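Glucuronoarabinoxylan endo-1,4-beta-xylanase (Clostridium papyrosolvens, PDB 4FMV) hydrolyses internal beta-1,4 linkages of xylan as a family 30, subfamily 8 endoxylanase, this chain being the (beta/alpha)8-barrel and side beta-domain part of a longer modular protein. Local coordinates at residues T115-Y120 and I138-E143; W266-W269 and L273-S276; A291-P296 and R357-G362. All coordinates share one frame; numbering follows the deposited sequence.

The three contacts follow one another along the chain, each closing before the next opens, and none touches another. Interaction 1 joins helix 114-130 to the end of strand 137-139, the fourth barrel strand. Interaction 2 folds up the loop between strand 261-266, the eighth, and helix 282-291. Interaction 3 begins at the end of that same helix and joins the barrel to the side beta-domain near strand 360-366. Centres of interactions 1 and 2 lie about 26 Å apart, those of 2 and 3 about 19 Å, and those of 1 and 3 about 35 Å, on opposite sides of the chain's centre. This is consistent with the barrel plus side beta-domain of family 30.

Interaction 1 of 3, residues T115-Y120 and I138-E143; sequences TEYAQY and ISVQNE
A barrel helix is pinned here to the C-terminal end of the strand that follows it: Tyr117, on helix 114-130, hydrogen-bonds to the backbone of Val140, the first residue beyond strand 137-139. Tyr117 OH donates to Val140 O over 2.7 Å. The C=O...donor angle of 157° puts the hydroxyl well out ahead of the carbonyl, tilted somewhat from its plane, while from the side of the phenol Val140 O lies at the ring edge, in the ring plane. CG of Tyr117 stands anti to the backbone N (chi1 -175°), which sends the ring from the helix straight at the strand end. Apolar contact is slight, with Tyr117 CE2 at 4.4 Å from Val140 CG1; the valine side chain is also packed by Met158, Phe161 and Met162 of helix 155-164.

In a (beta/alpha)8 barrel the residues just past the strand ends line the active-site side, and the sequence Asn142-Glu143 after the fourth strand is consistent with the Asn-Glu pair of clan GH-A, whose glutamate is the acid/base. Next to Asn142 in sequence, Gln141 takes part through a water that donates to Tyr117 OH at 3.0 Å and to Gln141 OE1 at 2.8 Å, so the hydroxyl acts as donor to the carbonyl and as acceptor from the water. The other end of the Gln141 amide turns to the carbonyl of the next residue, NE2 donating to Asn142 O at 2.8 Å with an N-H...acceptor angle of 167° and the acceptor almost exactly in the amide plane. Trp153 NE1 also bonds to OE1 and Trp88 O also receives from NE2, which fixes the rotation of the amide. Asn142 OD1 meets Arg47, and Glu143 OE2 meets His205 ND1.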
loop_
_atom_site.group_PDB
_atom_site.type_symbol
_atom_site.label_atom_id
_atom_site.label_comp_id
_atom_site.label_asym_id
_atom_site.label_seq_id
_atom_site.Cartn_x
_atom_site.Cartn_y
_atom_site.Cartn_z
ATOM N N THR A 115 14.314 -10.045 -22.186
ATOM C CA THR A 115 13.248 -9.899 -23.196
ATOM C C THR A 115 12.113 -10.892 -22.918
ATOM O O THR A 115 10.944 -10.513 -22.854
ATOM C CB THR A 115 13.808 -10.100 -24.617
ATOM O OG1 THR A 115 14.719 -9.031 -24.903
ATOM C CG2 THR A 115 12.696 -10.102 -25.654
ATOM N N GLU A 116 12.471 -12.157 -22.714
ATOM C CA GLU A 116 11.485 -13.173 -22.380
ATOM C C GLU A 116 10.726 -12.798 -21.103
ATOM O O GLU A 116 9.502 -12.997 -20.997
ATOM C CB GLU A 116 12.138 -14.561 -22.255
ATOM C CG GLU A 116 11.104 -15.708 -22.377
ATOM C CD GLU A 116 11.715 -17.096 -22.230
ATOM O OE1 GLU A 116 11.272 -17.854 -21.343
ATOM O OE2 GLU A 116 12.626 -17.436 -23.008
ATOM N N TYR A 117 11.439 -12.234 -20.137
ATOM C CA TYR A 117 10.811 -11.877 -18.866
ATOM C C TYR A 117 9.758 -10.780 -19.045
ATOM O O TYR A 117 8.690 -10.830 -18.422
ATOM C CB TYR A 117 11.856 -11.470 -17.822
ATOM C CG TYR A 117 11.280 -11.207 -16.437
ATOM C CD1 TYR A 117 10.539 -12.179 -15.767
ATOM C CD2 TYR A 117 11.498 -9.994 -15.788
ATOM C CE1 TYR A 117 10.031 -11.945 -14.506
ATOM C CE2 TYR A 117 10.984 -9.753 -14.526
ATOM C CZ TYR A 117 10.252 -10.730 -13.894
ATOM O OH TYR A 117 9.741 -10.495 -12.634
ATOM N N ALA A 118 10.042 -9.805 -19.904
ATOM C CA ALA A 118 9.058 -8.780 -20.231
ATOM C C ALA A 118 7.846 -9.392 -20.930
ATOM O O ALA A 118 6.728 -8.956 -20.706
ATOM C CB ALA A 118 9.678 -7.687 -21.101
ATOM N N GLN A 119 8.065 -10.389 -21.783
ATOM C CA GLN A 119 6.944 -11.107 -22.432
ATOM C C GLN A 119 6.114 -11.888 -21.422
ATOM O O GLN A 119 4.892 -11.973 -21.517
ATOM C CB GLN A 119 7.459 -12.075 -23.501
ATOM C CG GLN A 119 8.093 -11.361 -24.658
ATOM C CD GLN A 119 8.757 -12.300 -25.627
ATOM O OE1 GLN A 119 9.114 -13.426 -25.282
ATOM N NE2 GLN A 119 8.931 -11.840 -26.859
ATOM N N TYR A 120 6.807 -12.480 -20.462
ATOM C CA TYR A 120 6.161 -13.169 -19.352
ATOM C C TYR A 120 5.274 -12.211 -18.571
ATOM O O TYR A 120 4.089 -12.479 -18.339
ATOM C CB TYR A 120 7.248 -13.742 -18.459
ATOM C CG TYR A 120 6.815 -14.348 -17.139
ATOM C CD1 TYR A 120 6.180 -15.583 -17.091
ATOM C CD2 TYR A 120 7.105 -13.711 -15.935
ATOM C CE1 TYR A 120 5.822 -16.157 -15.876
ATOM C CE2 TYR A 120 6.745 -14.278 -14.714
ATOM C CZ TYR A 120 6.112 -15.495 -14.693
ATOM O OH TYR A 120 5.771 -16.074 -13.493
ATOM N N ILE A 138 2.115 -3.508 -12.799
ATOM C CA ILE A 138 2.828 -4.750 -12.587
ATOM C C ILE A 138 4.279 -4.441 -12.210
ATOM O O ILE A 138 4.878 -3.533 -12.788
ATOM C CB ILE A 138 2.740 -5.665 -13.835
ATOM C CG1 ILE A 138 3.197 -7.097 -13.486
ATOM C CG2 ILE A 138 3.523 -5.051 -15.028
ATOM C CD1 ILE A 138 2.710 -8.156 -14.512
ATOM N N SER A 139 4.804 -5.180 -11.225
ATOM C CA SER A 139 6.104 -4.912 -10.623
ATOM C C SER A 139 7.179 -5.783 -11.256
ATOM O O SER A 139 6.917 -6.929 -11.606
ATOM C CB SER A 139 6.047 -5.134 -9.097
ATOM O OG SER A 139 7.284 -4.860 -8.436
ATOM N N VAL A 140 8.378 -5.222 -11.420
ATOM C CA VAL A 140 9.505 -5.948 -11.996
ATOM C C VAL A 140 9.973 -7.038 -11.024
ATOM O O VAL A 140 10.205 -8.177 -11.418
ATOM C CB VAL A 140 10.700 -4.996 -12.343
ATOM C CG1 VAL A 140 11.920 -5.783 -12.875
ATOM C CG2 VAL A 140 10.263 -3.916 -13.338
ATOM N N GLN A 141 10.192 -6.677 -9.765
ATOM C CA GLN A 141 10.629 -7.665 -8.787
ATOM C C GLN A 141 10.221 -7.290 -7.357
ATOM O O GLN A 141 10.419 -6.140 -6.934
ATOM C CB GLN A 141 12.182 -7.775 -8.864
ATOM C CG GLN A 141 12.821 -8.680 -7.760
ATOM C CD GLN A 141 12.523 -10.166 -7.930
ATOM O OE1 GLN A 141 12.697 -10.713 -9.019
ATOM N NE2 GLN A 141 12.081 -10.837 -6.835
ATOM N N ASN A 142 9.784 -8.270 -6.576
ATOM C CA ASN A 142 9.668 -8.103 -5.131
ATOM C C ASN A 142 11.041 -8.158 -4.435
ATOM O O ASN A 142 11.779 -9.133 -4.596
ATOM C CB ASN A 142 8.817 -9.221 -4.539
ATOM C CG ASN A 142 8.648 -9.070 -3.044
ATOM O OD1 ASN A 142 7.961 -8.150 -2.598
ATOM N ND2 ASN A 142 9.294 -9.944 -2.256
ATOM N N GLU A 143 11.354 -7.142 -3.638
ATOM C CA GLU A 143 12.584 -7.114 -2.824
ATOM C C GLU A 143 13.812 -7.674 -3.530
ATOM O O GLU A 143 14.417 -8.643 -3.057
ATOM C CB GLU A 143 12.362 -7.823 -1.479
ATOM C CG GLU A 143 11.192 -7.199 -0.704
ATOM C CD GLU A 143 11.065 -7.696 0.712
ATOM O OE1 GLU A 143 11.890 -8.515 1.132
ATOM O OE2 GLU A 143 10.123 -7.265 1.404
HETATM O O HOH W 1 10.754 -12.164 -10.336
#

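Interaction 2 of 3, residues W266-W269 and L273-S276; sequences WITW and LATS
Ile267 meets Leu273 and Ala274 in a backbone contact that closes a loop upon itself at the C-terminal mouth of the (beta/alpha)8 barrel, between the eighth strand, 261-266, and helix 282-291. The evidence lies in one carbonyl. Ile267 O stands 3.0 Å from Leu273 N and equally far from Ala274 N, and both bonds are weak because the N-H groups point at it obliquely, with angles of 130° and 134°. Trp269 N, two residues on in the same segment, adds another weak bond to the same oxygen, which fits an inverse gamma turn centred on Thr268. Three weak donors therefore converge on a single acceptor, and neither segment forms a regular strand.

Side chains fill the inner side. Ile267 carries CG2 anti to its backbone N, which brings this methyl to 4.0 Å from Ala274 CB; the Ile267 side chain also packs on Val33 and Leu37 of helix 31-40 and on Ala21 of strand 11-22. Leu273 joins the same layer, touching Ala21, and reaches helix 282-291 at Ala284.

Trp266 and Trp269 have their CB directed away from 273-276, and their indoles lie nearly parallel, face toward face: CH2 of Trp266 sits 3.7 Å above the centre of the Trp269 ring. Trp266 NE1 is occupied by OD1 of Asn271, which lies in the residues connecting the two segments.

Farther along, Thr268 grazes residues 273-276 with its backbone, its CA approaching Ala274 O to 3.1 Å as a C-H...O contact. With OG1 set between the backbone N and the carbonyl carbon (chi1 46°), the methyl is the branch that does the touching, Thr268 CG2 lying 3.7 Å from Thr275 O and 3.8 Å from Ser276 CA.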
loop_
_atom_site.group_PDB
_atom_site.type_symbol
_atom_site.label_atom_id
_atom_site.label_comp_id
_atom_site.label_asym_id
_atom_site.label_seq_id
_atom_site.Cartn_x
_atom_site.Cartn_y
_atom_site.Cartn_z
ATOM N N TRP A 266 0.070 -10.148 3.252
ATOM C CA TRP A 266 -0.962 -11.116 2.909
ATOM C C TRP A 266 -2.150 -11.268 3.868
ATOM O O TRP A 266 -2.077 -10.945 5.066
ATOM C CB TRP A 266 -0.319 -12.485 2.602
ATOM C CG TRP A 266 0.496 -13.086 3.718
ATOM C CD1 TRP A 266 0.570 -12.665 5.029
ATOM C CD2 TRP A 266 1.375 -14.217 3.612
ATOM N NE1 TRP A 266 1.433 -13.477 5.740
ATOM C CE2 TRP A 266 1.942 -14.431 4.893
ATOM C CE3 TRP A 266 1.735 -15.065 2.560
ATOM C CZ2 TRP A 266 2.839 -15.465 5.144
ATOM C CZ3 TRP A 266 2.636 -16.093 2.807
ATOM C CH2 TRP A 266 3.173 -16.287 4.094
ATOM N N ILE A 267 -3.264 -11.759 3.318
ATOM C CA ILE A 267 -4.530 -11.707 4.029
ATOM C C ILE A 267 -4.792 -12.876 4.972
ATOM O O ILE A 267 -4.896 -12.653 6.184
ATOM C CB ILE A 267 -5.749 -11.505 3.098
ATOM C CG1 ILE A 267 -5.694 -10.120 2.436
ATOM C CG2 ILE A 267 -7.027 -11.647 3.899
ATOM C CD1 ILE A 267 -6.480 -10.038 1.108
ATOM N N THR A 268 -4.903 -14.114 4.497
ATOM C CA THR A 268 -5.372 -15.054 5.507
ATOM C C THR A 268 -4.188 -15.837 6.049
ATOM O O THR A 268 -4.022 -17.022 5.780
ATOM C CB THR A 268 -6.309 -16.050 4.774
ATOM O OG1 THR A 268 -5.683 -16.468 3.546
ATOM C CG2 THR A 268 -7.633 -15.353 4.393
ATOM N N TRP A 269 -3.587 -15.223 7.056
ATOM C CA TRP A 269 -2.381 -15.699 7.731
ATOM C C TRP A 269 -2.403 -15.098 9.129
ATOM O O TRP A 269 -2.985 -14.035 9.298
ATOM C CB TRP A 269 -1.148 -15.252 6.953
ATOM C CG TRP A 269 -1.002 -15.970 5.642
ATOM C CD1 TRP A 269 -1.488 -15.583 4.422
ATOM C CD2 TRP A 269 -0.314 -17.206 5.425
ATOM N NE1 TRP A 269 -1.152 -16.512 3.459
ATOM C CE2 TRP A 269 -0.419 -17.509 4.047
ATOM C CE3 TRP A 269 0.384 -18.085 6.262
ATOM C CZ2 TRP A 269 0.142 -18.654 3.494
ATOM C CZ3 TRP A 269 0.939 -19.227 5.707
ATOM C CH2 TRP A 269 0.817 -19.499 4.338
ATOM N N LEU A 273 -4.300 -10.373 7.986
ATOM C CA LEU A 273 -5.518 -9.723 8.475
ATOM C C LEU A 273 -6.747 -10.586 8.807
ATOM O O LEU A 273 -7.737 -10.069 9.337
ATOM C CB LEU A 273 -5.922 -8.653 7.458
ATOM C CG LEU A 273 -4.781 -7.705 7.074
ATOM C CD1 LEU A 273 -5.212 -6.790 5.929
ATOM C CD2 LEU A 273 -4.356 -6.924 8.288
ATOM N N ALA A 274 -6.710 -11.875 8.508
ATOM C CA ALA A 274 -7.951 -12.658 8.622
ATOM C C ALA A 274 -7.645 -14.143 8.711
ATOM O O ALA A 274 -6.537 -14.553 8.358
ATOM C CB ALA A 274 -8.840 -12.380 7.424
ATOM N N THR A 275 -8.599 -14.962 9.162
ATOM C CA THR A 275 -8.425 -16.387 8.923
ATOM C C THR A 275 -9.173 -16.725 7.653
ATOM O O THR A 275 -10.027 -15.956 7.196
ATOM C CB THR A 275 -9.005 -17.255 10.073
ATOM O OG1 THR A 275 -10.428 -17.143 10.098
ATOM C CG2 THR A 275 -8.440 -16.852 11.444
ATOM N N SER A 276 -9.002 -17.940 7.170
ATOM C CA SER A 276 -9.594 -18.271 5.892
ATOM C C SER A 276 -11.088 -18.598 6.090
ATOM O O SER A 276 -11.874 -18.558 5.133
ATOM C CB SER A 276 -8.845 -19.432 5.254
ATOM O OG SER A 276 -9.107 -20.600 5.993
#

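Interaction 3 of 3, residues A291-P296 and R357-G362; sequences AKFIRP and RNMAAG
Phe293 and Met359 carry this surface contact between the loop after helix 282-291 and the side beta-domain. On its packed side the ring of Phe293 is enclosed by its own neighbourhood: Lys292 CB stands 3.9 Å above the centre of one face, Tyr351 stacks on the ring, and Thr383 and Val385 of strand 380-387 touch it. The lysine is itself anchored, its NZ bonding to Gly39 O and Asp40 O at the end of helix 31-40. Met359 joins by a bent chain that slides past the phenyl in the opposite direction. Its SD lies 5.5 Å from the Phe293 ring centroid and 59° off the ring normal, an oblique Met-aromatic contact; the modelled approach of its methyl to the ring is too close to be trusted. Tyr285 and Gln289 of the helix and Leu41 also pack on Met359.

The contact is looser toward the surface: the residues that meet are partly exposed, and from 357-362 Met359 alone reaches 291-296. Met359 and Ala360 both face Val352 of strand 347-353, with Met359 in the left-handed conformation (phi 42°, psi 40°): a G1 beta bulge.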
loop_
_atom_site.group_PDB
_atom_site.type_symbol
_atom_site.label_atom_id
_atom_site.label_comp_id
_atom_site.label_asym_id
_atom_site.label_seq_id
_atom_site.Cartn_x
_atom_site.Cartn_y
_atom_site.Cartn_z
ATOM N N ALA A 291 -8.752 3.115 4.978
ATOM C CA ALA A 291 -9.303 2.619 3.703
ATOM C C ALA A 291 -10.753 2.932 3.491
ATOM O O ALA A 291 -11.153 3.302 2.396
ATOM C CB ALA A 291 -9.133 1.116 3.612
ATOM N N LYS A 292 -11.554 2.725 4.529
ATOM C CA LYS A 292 -12.997 2.852 4.390
ATOM C C LYS A 292 -13.361 4.284 4.065
ATOM O O LYS A 292 -14.202 4.526 3.200
ATOM C CB LYS A 292 -13.710 2.429 5.681
ATOM C CG LYS A 292 -15.256 2.403 5.586
ATOM C CD LYS A 292 -15.772 1.468 4.506
ATOM C CE LYS A 292 -17.317 1.358 4.515
ATOM N NZ LYS A 292 -17.754 0.277 3.555
ATOM N N PHE A 293 -12.784 5.224 4.821
ATOM C CA PHE A 293 -13.165 6.623 4.680
ATOM C C PHE A 293 -12.348 7.515 3.745
ATOM O O PHE A 293 -12.870 8.531 3.275
ATOM C CB PHE A 293 -13.303 7.251 6.080
ATOM C CG PHE A 293 -14.005 6.346 7.049
ATOM C CD1 PHE A 293 -15.360 6.082 6.900
ATOM C CD2 PHE A 293 -13.305 5.706 8.057
ATOM C CE1 PHE A 293 -16.008 5.221 7.750
ATOM C CE2 PHE A 293 -13.954 4.838 8.916
ATOM C CZ PHE A 293 -15.313 4.601 8.759
ATOM N N ILE A 294 -11.139 7.103 3.360
ATOM C CA ILE A 294 -10.381 7.964 2.465
ATOM C C ILE A 294 -10.355 7.233 1.141
ATOM O O ILE A 294 -9.490 6.382 0.895
ATOM C CB ILE A 294 -8.921 8.100 2.976
ATOM C CG1 ILE A 294 -8.899 8.525 4.439
ATOM C CG2 ILE A 294 -8.103 9.070 2.106
ATOM C CD1 ILE A 294 -7.501 8.420 5.092
ATOM N N ARG A 295 -11.198 7.700 0.231
ATOM C CA ARG A 295 -11.483 6.976 -1.002
ATOM C C ARG A 295 -10.462 7.355 -2.065
ATOM O O ARG A 295 -9.892 8.440 -2.025
ATOM C CB ARG A 295 -12.898 7.314 -1.495
ATOM C CG ARG A 295 -14.013 6.988 -0.496
ATOM C CD ARG A 295 -13.858 5.561 0.016
ATOM N NE ARG A 295 -13.790 4.576 -1.061
ATOM C CZ ARG A 295 -13.466 3.298 -0.874
ATOM N NH1 ARG A 295 -13.184 2.873 0.349
ATOM N NH2 ARG A 295 -13.423 2.450 -1.904
ATOM N N PRO A 296 -10.244 6.469 -3.031
ATOM C CA PRO A 296 -9.358 6.826 -4.131
ATOM C C PRO A 296 -9.774 8.163 -4.757
ATOM O O PRO A 296 -10.949 8.355 -5.110
ATOM C CB PRO A 296 -9.606 5.688 -5.122
ATOM C CG PRO A 296 -9.844 4.508 -4.231
ATOM C CD PRO A 296 -10.667 5.059 -3.095
ATOM N N ARG A 357 -12.261 -2.198 20.743
ATOM C CA ARG A 357 -13.140 -1.779 19.661
ATOM C C ARG A 357 -12.530 -1.946 18.282
ATOM O O ARG A 357 -11.343 -1.708 18.102
ATOM C CB ARG A 357 -13.605 -0.348 19.878
ATOM C CG ARG A 357 -14.664 -0.268 20.942
ATOM C CD ARG A 357 -14.899 1.154 21.375
ATOM N NE ARG A 357 -13.743 1.727 22.054
ATOM C CZ ARG A 357 -13.767 2.916 22.646
ATOM N NH1 ARG A 357 -14.888 3.624 22.626
ATOM N NH2 ARG A 357 -12.681 3.404 23.233
ATOM N N ASN A 358 -13.342 -2.399 17.328
ATOM C CA ASN A 358 -12.905 -2.494 15.946
ATOM C C ASN A 358 -13.704 -1.551 15.060
ATOM O O ASN A 358 -14.841 -1.846 14.710
ATOM C CB ASN A 358 -13.085 -3.937 15.488
ATOM C CG ASN A 358 -12.075 -4.864 16.139
ATOM O OD1 ASN A 358 -10.895 -4.503 16.285
ATOM N ND2 ASN A 358 -12.523 -6.063 16.531
ATOM N N MET A 359 -13.103 -0.437 14.653
ATOM C CA MET A 359 -13.847 0.536 13.853
ATOM C C MET A 359 -15.269 0.743 14.385
ATOM O O MET A 359 -16.199 0.869 13.596
ATOM C CB MET A 359 -13.933 0.110 12.389
ATOM C CG MET A 359 -12.655 0.288 11.603
ATOM S SD MET A 359 -13.025 0.655 9.874
ATOM C CE MET A 359 -14.225 1.948 10.084
ATOM N N ALA A 360 -15.450 0.779 15.702
ATOM C CA ALA A 360 -16.779 0.956 16.290
ATOM C C ALA A 360 -17.299 2.386 16.124
ATOM O O ALA A 360 -16.539 3.346 16.239
ATOM C CB ALA A 360 -16.759 0.586 17.763
ATOM N N ALA A 361 -18.600 2.519 15.864
ATOM C CA ALA A 361 -19.211 3.834 15.705
ATOM C C ALA A 361 -18.932 4.641 16.947
ATOM O O ALA A 361 -18.997 4.124 18.054
ATOM C CB ALA A 361 -20.712 3.714 15.483
ATOM N N GLY A 362 -18.580 5.902 16.767
ATOM C CA GLY A 362 -18.272 6.750 17.898
ATOM C C GLY A 362 -19.336 7.793 18.144
ATOM O O GLY A 362 -20.468 7.678 17.662
#